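Local coordinates for glyoxalase family protein (Listeria monocytogenes, PDB 2P7Q) that catalyses hydration of the antibiotic fosfomycin at a manganese(II) centre shared between its subunits, and so confers resistance to the drug, at residues Y32-K37 with L41-F46; N24-E29 with H115-H120; R97-V100 with G104-I107; Y67-F72 with S106-D111; E84-K87 with E92-P95. The protein carries 1 engineered substitution. All coordinates share one frame; numbering follows the deposited sequence.

Overall arrangement
Contact 2 closes the longest loop, and all the others lie inside it: contact 1 first along the chain, then contact 4, which itself encloses contact 5 and ends on the same strand 106-110 as contact 3. Contact 1 stands apart in the four-stranded sheet, its centre about 37 Å from that of contact 3, on the far side of the chain's centre. Contacts 2, 3 and 4 all reach the three-stranded sheet 69-73, 116-120, 106-110. The centres of contacts 2 and 4 are about 8 Å apart, and both touch the manganese and its ligand. Contact 5 packs the end of helix 79-87 against the loop leading to strand 106-110. A complete metal site also needs His7 of the second subunit.

Contact 1 of 5, residues Y32-K37 with L41-F46; sequences YSSGDK and LSKEKF
Tyr32 lies alongside Phe46, both side chains pointing the same way from one side of the hairpin. Tyr32 CD2 sits over one face of the Phe46 ring, offset toward its rim, and comes within 3.4 Å of Phe46 CD1. The rings are inclined at 39°, and such broad aromatic surfaces suit a partly buried sheet face. The Tyr32 ring also passes the Glu44 carboxylate, whose plane is almost perpendicular to it.

Ser33 and Lys45 occupy the other face, the aliphatic part of the lysine running past Ser33 OG. Beyond them, Ser34 closes the ladder with both its backbone and its side chain. Ser34 N donates to Glu44 O (2.9 Å), and Ser34 OG receives a nearly straight bond from Glu44 N (3.0 Å, 166°). A chi1 of 57° folds the short hydroxyl back between backbone N and carbonyl carbon, where it can stand in for a main-chain acceptor. Alongside, Phe46 N bonds to Tyr32 O (2.8 Å). Behind this shell, Ser33 N reaches Asp36 OD1 from above the carboxylate plane, though Asp36 is poorly ordered.

Glu44 belongs to the ligand pocket and is probably the catalytic proton acceptor. The antiparallel hairpin 29-33/44-49 forms one side of the four-stranded sheet: strand 52-58 pairs with 44-49 beyond it, while Lys45 rests on helix 15-26.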
# COMPACT_ATOMS: atom_id res chain seq x y z
N TYR A 32 8.85 2.01 17.20
CA TYR A 32 9.73 0.88 17.41
C TYR A 32 10.96 0.93 16.54
O TYR A 32 10.88 1.24 15.35
CB TYR A 32 8.98 -0.43 17.15
CG TYR A 32 9.90 -1.62 17.15
CD1 TYR A 32 10.32 -2.19 18.35
CD2 TYR A 32 10.44 -2.11 15.96
CE1 TYR A 32 11.27 -3.22 18.37
CE2 TYR A 32 11.38 -3.13 15.97
CZ TYR A 32 11.79 -3.67 17.18
OH TYR A 32 12.76 -4.65 17.19
N SER A 33 12.11 0.64 17.15
CA SER A 33 13.39 0.63 16.45
C SER A 33 14.08 -0.66 16.83
O SER A 33 14.06 -1.05 17.99
CB SER A 33 14.24 1.83 16.89
OG SER A 33 15.38 1.98 16.07
N SER A 34 14.66 -1.35 15.86
CA SER A 34 15.35 -2.60 16.16
C SER A 34 16.55 -2.28 17.04
O SER A 34 17.05 -3.15 17.77
CB SER A 34 15.80 -3.30 14.87
OG SER A 34 16.64 -2.48 14.09
N GLY A 35 17.00 -1.03 16.98
CA GLY A 35 18.13 -0.60 17.79
C GLY A 35 17.77 -0.59 19.26
O GLY A 35 18.66 -0.62 20.12
N ASP A 36 16.48 -0.56 19.56
CA ASP A 36 15.97 -0.55 20.93
C ASP A 36 16.36 -1.85 21.64
O ASP A 36 15.78 -2.20 22.67
CB ASP A 36 14.43 -0.44 20.95
CG ASP A 36 13.92 0.87 20.34
OD1 ASP A 36 12.69 0.98 20.13
OD2 ASP A 36 14.74 1.78 20.09
N LYS A 37 17.34 -2.56 21.08
CA LYS A 37 17.79 -3.82 21.66
C LYS A 37 18.95 -4.42 20.87
O LYS A 37 19.30 -3.93 19.79
CB LYS A 37 16.63 -4.82 21.68
CG LYS A 37 16.04 -5.08 20.31
CD LYS A 37 14.95 -6.13 20.36
CE LYS A 37 14.56 -6.56 18.96
NZ LYS A 37 15.75 -7.10 18.22
N LEU A 41 17.12 -9.46 13.82
CA LEU A 41 17.27 -10.05 12.49
C LEU A 41 17.71 -9.02 11.47
O LEU A 41 18.56 -9.28 10.62
CB LEU A 41 15.96 -10.70 12.05
N SER A 42 17.13 -7.83 11.54
CA SER A 42 17.50 -6.80 10.60
C SER A 42 17.23 -5.42 11.16
O SER A 42 16.50 -5.25 12.13
CB SER A 42 16.76 -6.99 9.29
OG SER A 42 15.37 -7.06 9.53
N LYS A 43 17.85 -4.44 10.52
CA LYS A 43 17.71 -3.06 10.93
C LYS A 43 16.35 -2.55 10.45
O LYS A 43 16.09 -2.50 9.25
CB LYS A 43 18.85 -2.25 10.32
CG LYS A 43 19.13 -0.95 11.03
CD LYS A 43 19.89 0.02 10.11
CE LYS A 43 21.35 0.20 10.53
NZ LYS A 43 22.04 1.09 9.52
N GLU A 44 15.48 -2.19 11.38
CA GLU A 44 14.16 -1.73 10.99
C GLU A 44 13.45 -0.84 12.01
O GLU A 44 13.78 -0.81 13.19
CB GLU A 44 13.28 -2.94 10.69
CG GLU A 44 13.16 -3.89 11.86
CD GLU A 44 12.12 -4.97 11.64
OE1 GLU A 44 12.20 -5.70 10.63
OE2 GLU A 44 11.22 -5.10 12.49
N LYS A 45 12.45 -0.12 11.52
CA LYS A 45 11.66 0.77 12.36
C LYS A 45 10.17 0.71 12.00
O LYS A 45 9.79 0.47 10.85
CB LYS A 45 12.19 2.20 12.25
CG LYS A 45 13.61 2.35 12.77
CD LYS A 45 14.13 3.76 12.59
CE LYS A 45 15.48 3.95 13.30
NZ LYS A 45 16.10 5.30 13.10
N PHE A 46 9.32 0.92 13.00
CA PHE A 46 7.88 0.90 12.82
C PHE A 46 7.32 2.28 13.14
O PHE A 46 7.71 2.90 14.13
CB PHE A 46 7.22 -0.10 13.79
CG PHE A 46 7.68 -1.52 13.63
CD1 PHE A 46 7.34 -2.47 14.58
CD2 PHE A 46 8.44 -1.91 12.52
CE1 PHE A 46 7.75 -3.80 14.44
CE2 PHE A 46 8.85 -3.24 12.37
CZ PHE A 46 8.51 -4.18 13.33

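Contact 2 of 5, residues N24-E29 with H115-H120. With MN (manganese (II) ion), chain G; GG6 ([(1S,2S)-1,2-dihydroxypropyl]phosphonic acid), chain H.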
# COMPACT_ATOMS: atom_id res chain seq x y z
N ASN A 24 9.28 13.98 8.65
CA ASN A 24 9.10 15.35 8.18
C ASN A 24 7.79 15.54 7.43
O ASN A 24 6.97 16.37 7.79
CB ASN A 24 10.26 15.78 7.25
CG ASN A 24 11.51 16.16 8.01
OD1 ASN A 24 11.50 16.34 9.23
ND2 ASN A 24 12.61 16.31 7.29
N ILE A 25 7.59 14.74 6.39
CA ILE A 25 6.40 14.83 5.57
C ILE A 25 5.11 14.32 6.21
O ILE A 25 4.12 15.05 6.31
CB ILE A 25 6.62 14.09 4.24
CG1 ILE A 25 7.85 14.68 3.54
CG2 ILE A 25 5.39 14.21 3.35
CD1 ILE A 25 8.20 14.03 2.23
N PHE A 26 5.12 13.08 6.67
CA PHE A 26 3.93 12.48 7.26
C PHE A 26 3.77 12.59 8.76
O PHE A 26 2.87 11.96 9.32
CB PHE A 26 3.85 11.00 6.88
CG PHE A 26 4.02 10.74 5.41
CD1 PHE A 26 5.28 10.53 4.86
CD2 PHE A 26 2.91 10.67 4.58
CE1 PHE A 26 5.43 10.26 3.50
CE2 PHE A 26 3.07 10.40 3.21
CZ PHE A 26 4.33 10.19 2.68
N ASN A 27 4.60 13.37 9.44
CA ASN A 27 4.49 13.49 10.89
C ASN A 27 4.48 12.07 11.46
O ASN A 27 3.79 11.80 12.45
CB ASN A 27 3.18 14.20 11.28
CG ASN A 27 3.17 15.69 10.91
OD1 ASN A 27 3.38 16.07 9.76
ND2 ASN A 27 2.90 16.53 11.90
N ALA A 28 5.23 11.17 10.84
CA ALA A 28 5.27 9.77 11.28
C ALA A 28 5.77 9.59 12.71
O ALA A 28 6.81 10.13 13.08
CB ALA A 28 6.12 8.94 10.32
N GLU A 29 5.01 8.83 13.50
CA GLU A 29 5.34 8.59 14.89
C GLU A 29 6.10 7.28 15.04
O GLU A 29 5.49 6.21 15.05
CB GLU A 29 4.07 8.51 15.73
CG GLU A 29 4.31 8.26 17.22
CD GLU A 29 3.04 7.93 17.99
OE1 GLU A 29 1.93 8.34 17.55
OE2 GLU A 29 3.14 7.26 19.04
N HIS A 115 9.57 4.48 -4.14
CA HIS A 115 8.24 4.21 -3.61
C HIS A 115 7.32 5.37 -3.97
O HIS A 115 7.50 6.48 -3.46
CB HIS A 115 8.27 4.05 -2.10
CG HIS A 115 9.05 2.86 -1.62
ND1 HIS A 115 10.42 2.85 -1.57
CD2 HIS A 115 8.64 1.67 -1.12
CE1 HIS A 115 10.83 1.70 -1.05
NE2 HIS A 115 9.77 0.97 -0.77
N LEU A 116 6.34 5.13 -4.84
CA LEU A 116 5.42 6.20 -5.23
C LEU A 116 4.40 6.45 -4.13
O LEU A 116 3.72 5.53 -3.66
CB LEU A 116 4.70 5.83 -6.53
CG LEU A 116 3.83 6.93 -7.15
CD1 LEU A 116 4.64 8.18 -7.39
CD2 LEU A 116 3.24 6.42 -8.46
N PHE A 117 4.32 7.70 -3.70
CA PHE A 117 3.40 8.10 -2.65
C PHE A 117 2.44 9.11 -3.21
O PHE A 117 2.69 9.71 -4.26
CB PHE A 117 4.14 8.75 -1.46
CG PHE A 117 4.82 7.77 -0.56
CD1 PHE A 117 6.12 7.35 -0.81
CD2 PHE A 117 4.14 7.22 0.52
CE1 PHE A 117 6.73 6.39 -0.02
CE2 PHE A 117 4.75 6.26 1.33
CZ PHE A 117 6.05 5.84 1.06
N GLU A 118 1.34 9.31 -2.50
CA GLU A 118 0.34 10.28 -2.92
C GLU A 118 -0.45 10.82 -1.76
O GLU A 118 -0.78 10.10 -0.83
CB GLU A 118 -0.64 9.65 -3.92
CG GLU A 118 -1.95 10.42 -4.04
CD GLU A 118 -2.95 9.74 -4.96
OE1 GLU A 118 -2.94 8.49 -5.01
OE2 GLU A 118 -3.75 10.45 -5.62
N LEU A 119 -0.73 12.11 -1.83
CA LEU A 119 -1.54 12.77 -0.82
C LEU A 119 -2.78 13.16 -1.62
O LEU A 119 -2.74 14.09 -2.44
CB LEU A 119 -0.82 14.00 -0.27
CG LEU A 119 0.44 13.71 0.54
CD1 LEU A 119 1.06 15.02 1.01
CD2 LEU A 119 0.07 12.85 1.73
N HIS A 120 -3.86 12.43 -1.40
CA HIS A 120 -5.11 12.66 -2.12
C HIS A 120 -6.12 13.50 -1.37
O HIS A 120 -6.37 13.31 -0.18
CB HIS A 120 -5.74 11.29 -2.47
CG HIS A 120 -6.97 11.36 -3.32
ND1 HIS A 120 -6.98 11.93 -4.58
CD2 HIS A 120 -8.22 10.87 -3.12
CE1 HIS A 120 -8.18 11.79 -5.11
NE2 HIS A 120 -8.95 11.16 -4.25
MN MN G . -4.26 7.12 -6.51
O1 GG6 H . -5.20 8.79 -7.40
C2 GG6 H . -6.55 8.69 -7.96
C3 GG6 H . -7.07 10.13 -8.31
C1 GG6 H . -6.56 7.79 -9.25
O2 GG6 H . -5.74 8.36 -10.27
P GG6 H . -5.99 6.14 -8.95
O3 GG6 H . -6.89 5.46 -7.87
O4 GG6 H . -6.07 5.41 -10.18
O5 GG6 H . -4.49 6.14 -8.45
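Phe26, from the end of helix 15-26, meets Phe117 and Leu119 of strand 116-120 through apolar packing alone. Phe26 CZ comes 3.7 Å from Phe117 CD2, and the rings cross obliquely with their planes 51° apart and centroids 5.4 Å apart. On the same ring, Phe26 CE2 touches the methyl CD2 of Leu119 at 4.1 Å. With chi1 at -50°, the Phe26 ring is swung away from its own carbonyl carbon and reaches across to the strand, while Ile25 CG2 covers one of its faces. Large side chains suit this place, because Phe26 CA and Leu119 CA stay 9.8 Å apart and both sides must fill the space between. Phe72 and Phe109 enlarge the same apolar cluster. Past the helix, Asn27 takes a positive phi, which turns the chain toward strand 29-33.

The second kind of interaction is metal coordination, on the far side of the strand. Glu118 points away from the helix, its chain extended, and OE1 binds manganese at 2.4 Å. Ligand O1 and O5 chelate the metal at 2.1 and 2.2 Å. His120 CE1 lies beside the ligand methyl C3. Strand alternation thus turns Phe117 and Leu119 to the core and Glu118 to the metal. Together with His69, the more distant Tyr108 and His7 of the second subunit, Glu118 builds the metal centre of the vicinal oxygen chelate fold of the glyoxalase superfamily.

Contact 3 of 5, residues R97-V100 with G104-I107; sequences RPRV and GRSI
Ser106 OG is gripped by two groups, the carboxylate oxygen OE2 of Glu118 and the ring nitrogen ND1 of His120, just past the point where Arg105 and Gly104 meet Arg99 across the contact. A small hydroxyl can serve both partners and so helps to position a metal-binding carboxylate and a pocket histidine.

Across the contact itself the touch is made by long side chains. Arg99 NH1 lies against the methylene carbons of Arg105, 3.1 Å from CD and 3.4 Å from CG. It also sits at the edge of the Arg105 guanidinium, near its plane, while the two guanidinium planes are turned 49° from each other. The Arg99 chain bends at chi3 (-75°), which swings its head group over toward Arg105. At the root of this reach, Arg99 CD passes Gly104 O at 3.9 Å.

Both segments belong to the stretch of the glyoxalase fold that leads from helix 79-87 into strand 106-110: 97-100 is loop, and 104-107 passes from loop into that strand, an outer one of the metal-bearing sheet. Gly104 meets Arg99 through its carbonyl oxygen.

The nearest charged atoms, Arg99 NH1 and Arg105 NE, are 4.5 Å apart, and like charges at this range would probably be costly in a dry interior. Here Arg99 is at the surface, and Arg105 has long, weak ion pairs with Asp80 and Glu96. Backbone bonds from Arg105 to Ala121 and from Ile107 to Leu119 hold the strand side in the sheet.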
# COMPACT_ATOMS: atom_id res chain seq x y z
N ARG A 97 -1.66 15.08 -12.65
CA ARG A 97 -2.22 14.00 -13.44
C ARG A 97 -3.61 14.42 -13.96
O ARG A 97 -4.35 15.12 -13.27
CB ARG A 97 -2.32 12.77 -12.55
CG ARG A 97 -2.49 11.47 -13.27
CD ARG A 97 -2.51 10.33 -12.27
NE ARG A 97 -2.65 9.04 -12.94
CZ ARG A 97 -1.71 8.51 -13.71
NH1 ARG A 97 -0.57 9.15 -13.91
NH2 ARG A 97 -1.93 7.33 -14.30
N PRO A 98 -3.98 14.01 -15.19
CA PRO A 98 -5.28 14.36 -15.77
C PRO A 98 -6.47 13.89 -14.92
O PRO A 98 -6.57 12.71 -14.58
CB PRO A 98 -5.25 13.68 -17.13
CG PRO A 98 -3.80 13.68 -17.48
CD PRO A 98 -3.16 13.27 -16.17
N ARG A 99 -7.35 14.83 -14.58
CA ARG A 99 -8.53 14.56 -13.75
C ARG A 99 -9.83 14.38 -14.54
O ARG A 99 -9.82 14.27 -15.77
CB ARG A 99 -8.73 15.68 -12.73
CG ARG A 99 -7.82 15.61 -11.52
CD ARG A 99 -7.91 16.88 -10.68
NE ARG A 99 -7.20 17.99 -11.32
CZ ARG A 99 -7.24 19.25 -10.88
NH1 ARG A 99 -7.95 19.56 -9.81
NH2 ARG A 99 -6.55 20.19 -11.52
N VAL A 100 -10.95 14.35 -13.82
CA VAL A 100 -12.27 14.20 -14.44
C VAL A 100 -13.36 15.02 -13.74
O VAL A 100 -14.41 14.48 -13.36
CB VAL A 100 -12.72 12.71 -14.46
CG1 VAL A 100 -11.81 11.89 -15.36
CG2 VAL A 100 -12.74 12.14 -13.05
N GLY A 104 -10.81 14.85 -6.93
CA GLY A 104 -10.03 15.80 -6.16
C GLY A 104 -8.58 15.91 -6.57
O GLY A 104 -8.05 15.04 -7.27
N ARG A 105 -7.92 16.99 -6.14
CA ARG A 105 -6.51 17.22 -6.46
C ARG A 105 -5.63 16.17 -5.76
O ARG A 105 -5.99 15.63 -4.71
CB ARG A 105 -6.08 18.61 -5.99
CG ARG A 105 -6.85 19.76 -6.59
CD ARG A 105 -6.01 20.55 -7.60
NE ARG A 105 -4.85 21.25 -7.04
CZ ARG A 105 -4.89 22.09 -6.00
NH1 ARG A 105 -6.03 22.33 -5.37
NH2 ARG A 105 -3.78 22.72 -5.61
N SER A 106 -4.48 15.87 -6.36
CA SER A 106 -3.53 14.92 -5.79
C SER A 106 -2.09 15.41 -5.92
O SER A 106 -1.78 16.22 -6.79
CB SER A 106 -3.63 13.56 -6.48
OG SER A 106 -4.88 12.93 -6.27
N ILE A 107 -1.23 14.91 -5.04
CA ILE A 107 0.20 15.22 -5.07
C ILE A 107 0.93 13.88 -5.12
O ILE A 107 0.75 13.04 -4.23
CB ILE A 107 0.70 15.95 -3.80
CG1 ILE A 107 0.01 17.30 -3.62
CG2 ILE A 107 2.20 16.19 -3.89
CD1 ILE A 107 0.31 17.94 -2.26

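Contact 4 of 5, residues Y67-F72 with S106-D111. With MN (manganese (II) ion), chain G; GG6 ([(1S,2S)-1,2-dihydroxypropyl]phosphonic acid), chain H.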
# COMPACT_ATOMS: atom_id res chain seq x y z
N TYR A 67 3.51 2.56 -11.30
CA TYR A 67 2.37 3.34 -10.85
C TYR A 67 1.74 2.74 -9.62
O TYR A 67 0.75 3.26 -9.12
CB TYR A 67 1.34 3.49 -11.97
CG TYR A 67 0.26 4.49 -11.66
CD1 TYR A 67 0.57 5.76 -11.17
CD2 TYR A 67 -1.09 4.17 -11.83
CE1 TYR A 67 -0.43 6.69 -10.86
CE2 TYR A 67 -2.10 5.08 -11.51
CZ TYR A 67 -1.77 6.34 -11.03
OH TYR A 67 -2.77 7.23 -10.69
N ASN A 68 2.30 1.65 -9.11
CA ASN A 68 1.78 1.08 -7.88
C ASN A 68 2.05 2.15 -6.84
O ASN A 68 3.16 2.67 -6.75
CB ASN A 68 2.53 -0.20 -7.50
CG ASN A 68 2.22 -1.37 -8.43
OD1 ASN A 68 1.20 -2.06 -8.27
ND2 ASN A 68 3.10 -1.60 -9.41
N HIS A 69 1.04 2.49 -6.05
CA HIS A 69 1.22 3.50 -5.01
C HIS A 69 0.31 3.39 -3.80
O HIS A 69 -0.70 2.67 -3.81
CB HIS A 69 1.09 4.92 -5.60
CG HIS A 69 -0.24 5.22 -6.22
ND1 HIS A 69 -0.53 4.93 -7.54
CD2 HIS A 69 -1.34 5.82 -5.72
CE1 HIS A 69 -1.75 5.34 -7.83
NE2 HIS A 69 -2.26 5.88 -6.74
N ILE A 70 0.70 4.09 -2.74
CA ILE A 70 -0.05 4.13 -1.51
C ILE A 70 -0.54 5.56 -1.47
O ILE A 70 0.18 6.47 -1.86
CB ILE A 70 0.85 3.83 -0.31
CG1 ILE A 70 1.63 2.55 -0.57
CG2 ILE A 70 0.01 3.66 0.95
CD1 ILE A 70 2.50 2.10 0.59
N ALA A 71 -1.77 5.77 -1.02
CA ALA A 71 -2.32 7.11 -0.99
C ALA A 71 -2.91 7.47 0.35
O ALA A 71 -3.71 6.72 0.90
CB ALA A 71 -3.38 7.25 -2.06
N PHE A 72 -2.52 8.63 0.86
CA PHE A 72 -3.02 9.11 2.13
C PHE A 72 -4.03 10.21 1.88
O PHE A 72 -3.98 10.89 0.84
CB PHE A 72 -1.88 9.64 3.01
CG PHE A 72 -0.93 8.58 3.43
CD1 PHE A 72 0.11 8.18 2.60
CD2 PHE A 72 -1.11 7.92 4.64
CE1 PHE A 72 0.96 7.12 2.96
CE2 PHE A 72 -0.27 6.86 5.02
CZ PHE A 72 0.77 6.46 4.17
N SER A 106 -4.48 15.87 -6.36
CA SER A 106 -3.53 14.92 -5.79
C SER A 106 -2.09 15.41 -5.92
O SER A 106 -1.78 16.22 -6.79
CB SER A 106 -3.63 13.56 -6.48
OG SER A 106 -4.88 12.93 -6.27
N ILE A 107 -1.23 14.91 -5.04
CA ILE A 107 0.20 15.22 -5.07
C ILE A 107 0.93 13.88 -5.12
O ILE A 107 0.75 13.04 -4.23
CB ILE A 107 0.70 15.95 -3.80
CG1 ILE A 107 0.01 17.30 -3.62
CG2 ILE A 107 2.20 16.19 -3.89
CD1 ILE A 107 0.31 17.94 -2.26
N TYR A 108 1.73 13.66 -6.15
CA TYR A 108 2.47 12.41 -6.26
C TYR A 108 3.95 12.72 -6.07
O TYR A 108 4.42 13.79 -6.46
CB TYR A 108 2.23 11.74 -7.61
CG TYR A 108 0.94 10.93 -7.69
CD1 TYR A 108 -0.21 11.43 -8.32
CD2 TYR A 108 0.88 9.65 -7.15
CE1 TYR A 108 -1.37 10.66 -8.41
CE2 TYR A 108 -0.27 8.87 -7.24
CZ TYR A 108 -1.40 9.38 -7.87
OH TYR A 108 -2.52 8.58 -7.96
N PHE A 109 4.69 11.78 -5.49
CA PHE A 109 6.11 11.99 -5.25
C PHE A 109 6.78 10.71 -4.76
O PHE A 109 6.11 9.80 -4.29
CB PHE A 109 6.27 13.10 -4.21
CG PHE A 109 5.61 12.80 -2.89
CD1 PHE A 109 6.31 12.14 -1.89
CD2 PHE A 109 4.29 13.18 -2.65
CE1 PHE A 109 5.71 11.85 -0.67
CE2 PHE A 109 3.68 12.89 -1.43
CZ PHE A 109 4.39 12.22 -0.44
N TYR A 110 8.11 10.64 -4.85
CA TYR A 110 8.79 9.44 -4.40
C TYR A 110 9.55 9.63 -3.10
O TYR A 110 9.68 10.74 -2.61
CB TYR A 110 9.80 8.95 -5.44
CG TYR A 110 9.24 8.68 -6.80
CD1 TYR A 110 9.10 9.71 -7.73
CD2 TYR A 110 8.87 7.39 -7.18
CE1 TYR A 110 8.60 9.47 -8.98
CE2 TYR A 110 8.37 7.14 -8.44
CZ TYR A 110 8.24 8.18 -9.34
OH TYR A 110 7.76 7.95 -10.59
N ASP A 111 10.03 8.53 -2.54
CA ASP A 111 10.85 8.60 -1.35
C ASP A 111 12.22 8.45 -2.00
O ASP A 111 12.40 8.89 -3.14
CB ASP A 111 10.55 7.45 -0.39
CG ASP A 111 10.83 6.10 -0.99
OD1 ASP A 111 10.86 5.11 -0.22
OD2 ASP A 111 11.01 6.02 -2.22
MN MN G . -4.26 7.12 -6.51
O1 GG6 H . -5.20 8.79 -7.40
C2 GG6 H . -6.55 8.69 -7.96
C3 GG6 H . -7.07 10.13 -8.31
C1 GG6 H . -6.56 7.79 -9.25
O2 GG6 H . -5.74 8.36 -10.27
P GG6 H . -5.99 6.14 -8.95
O3 GG6 H . -6.89 5.46 -7.87
O4 GG6 H . -6.07 5.41 -10.18
O5 GG6 H . -4.49 6.14 -8.45
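The strands carrying His69 and Tyr108 run antiparallel to each other without pairing, since strand 116-120 lies between them, and their side chains meet above it. Tyr108 turns its edge to the face of His69: CE2 stands 3.5 Å above the imidazole centre, with the ring planes at 89°. A chi1 of 60° brings the imidazole into this place, and its ND1 donates to Tyr67 O (2.6 Å), which fixes the ring's rotation and leaves NE2 facing manganese at 2.4 Å. Histidine suits the post because its two nitrogens do separate work.

Tyr108 OH also lies on the metal, at a longer 2.7 Å, and donates to ligand O1 (2.7 Å). Tyr67, with His69 CE1 over one face of its ring, brings its hydroxyl to 3.1 Å from Tyr108 OH and accepts a bond from ligand O2 (3.2 Å). Both tyrosines thus combine a ring for packing with a hydroxyl for the ligand.

Around this cluster, Glu118 of the central strand supplies another metal ligand. On the opposite face of the sheet, Phe109 packs against helices 15-26 and 79-87. Strand 69-73 continues the sheet into the second subunit through an antiparallel ladder.

Contact 5 of 5, residues E84-K87 with E92-P95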
# COMPACT_ATOMS: atom_id res chain seq x y z
N GLU A 84 4.35 22.55 -0.55
CA GLU A 84 5.42 23.44 -0.13
C GLU A 84 6.41 22.61 0.71
O GLU A 84 7.62 22.69 0.52
CB GLU A 84 4.82 24.57 0.70
CG GLU A 84 5.74 25.72 0.99
CD GLU A 84 6.08 26.50 -0.26
OE1 GLU A 84 5.14 26.96 -0.95
OE2 GLU A 84 7.28 26.68 -0.54
N ARG A 85 5.88 21.79 1.61
CA ARG A 85 6.68 20.93 2.48
C ARG A 85 7.49 19.90 1.69
O ARG A 85 8.61 19.58 2.06
CB ARG A 85 5.77 20.19 3.46
CG ARG A 85 4.98 21.09 4.35
CD ARG A 85 3.97 20.30 5.14
NE ARG A 85 4.60 19.26 5.93
CZ ARG A 85 3.99 18.60 6.91
NH1 ARG A 85 2.73 18.87 7.21
NH2 ARG A 85 4.64 17.68 7.60
N ILE A 86 6.90 19.37 0.63
CA ILE A 86 7.57 18.39 -0.20
C ILE A 86 8.68 19.10 -0.97
O ILE A 86 9.83 18.67 -0.99
CB ILE A 86 6.56 17.74 -1.19
CG1 ILE A 86 5.51 16.96 -0.42
CG2 ILE A 86 7.27 16.85 -2.17
CD1 ILE A 86 6.06 15.88 0.45
N LYS A 87 8.31 20.21 -1.61
CA LYS A 87 9.24 21.02 -2.38
C LYS A 87 10.43 21.46 -1.51
O LYS A 87 11.59 21.41 -1.93
CB LYS A 87 8.52 22.25 -2.93
CG LYS A 87 9.31 23.06 -3.94
CD LYS A 87 8.61 24.37 -4.31
CE LYS A 87 7.24 24.14 -4.95
NZ LYS A 87 6.55 25.42 -5.32
N GLU A 92 11.48 14.59 -5.36
CA GLU A 92 10.88 14.63 -6.68
C GLU A 92 9.36 14.53 -6.64
O GLU A 92 8.82 13.69 -5.94
CB GLU A 92 11.45 13.49 -7.53
CG GLU A 92 10.95 13.46 -8.95
CD GLU A 92 11.39 12.22 -9.69
OE1 GLU A 92 10.93 12.02 -10.85
OE2 GLU A 92 12.19 11.44 -9.12
N MET A 93 8.68 15.41 -7.38
CA MET A 93 7.21 15.43 -7.47
C MET A 93 6.74 15.27 -8.91
O MET A 93 7.17 16.01 -9.78
CB MET A 93 6.64 16.75 -6.96
CG MET A 93 6.57 16.91 -5.47
SD MET A 93 5.68 18.43 -5.03
CE MET A 93 7.04 19.62 -4.86
N LYS A 94 5.85 14.31 -9.17
CA LYS A 94 5.33 14.11 -10.52
C LYS A 94 4.45 15.31 -10.88
O LYS A 94 4.04 16.07 -10.00
CB LYS A 94 4.49 12.83 -10.60
CG LYS A 94 5.20 11.56 -10.16
CD LYS A 94 6.51 11.35 -10.92
CE LYS A 94 6.33 10.59 -12.22
NZ LYS A 94 6.05 9.16 -11.97
N PRO A 95 4.17 15.51 -12.17
CA PRO A 95 3.32 16.65 -12.57
C PRO A 95 1.84 16.33 -12.32
O PRO A 95 1.48 15.18 -12.04
CB PRO A 95 3.61 16.79 -14.06
CG PRO A 95 4.98 16.18 -14.21
CD PRO A 95 4.88 14.97 -13.34
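Ile86 and Met93 meet without any flat side-chain group between them; the contact is one of branched aliphatic against thioether, and both also touch the ring-bearing Phe109 of strand 106-110, which lies outside the two segments. The methyl CG2 of Ile86 does most of the touching. It lies 3.4 Å from Met93 CG and 3.6 Å from Met93 SD, and the side chains pass each other at a slant.

Met93 leaves the backbone extended (chi2 -173°), then bends at its sulfur (chi3 -94°), which carries CE to the last turn of the helix. There CE rests 3.5 Å from Lys87 N and 3.6 Å from Lys87 CB. A flexible, unbranched methionine suits such a reach, since it can follow the helix surface, while beta-branched Ile86 offers a firm, apolar ridge on the buried side. Lys87 contributes just the base of its chain and sends its amine away, as befits an exposed position.

The segment 92-95 follows helix 79-87 after a short loop and then runs beside strand 106-110, with a backbone bond between Lys94 and Tyr108. Ile86 and Met93 thus pack on that strand through Phe109, while Arg85 ties helix 79-87 to Asn24 and Asn27 at the end of helix 15-26.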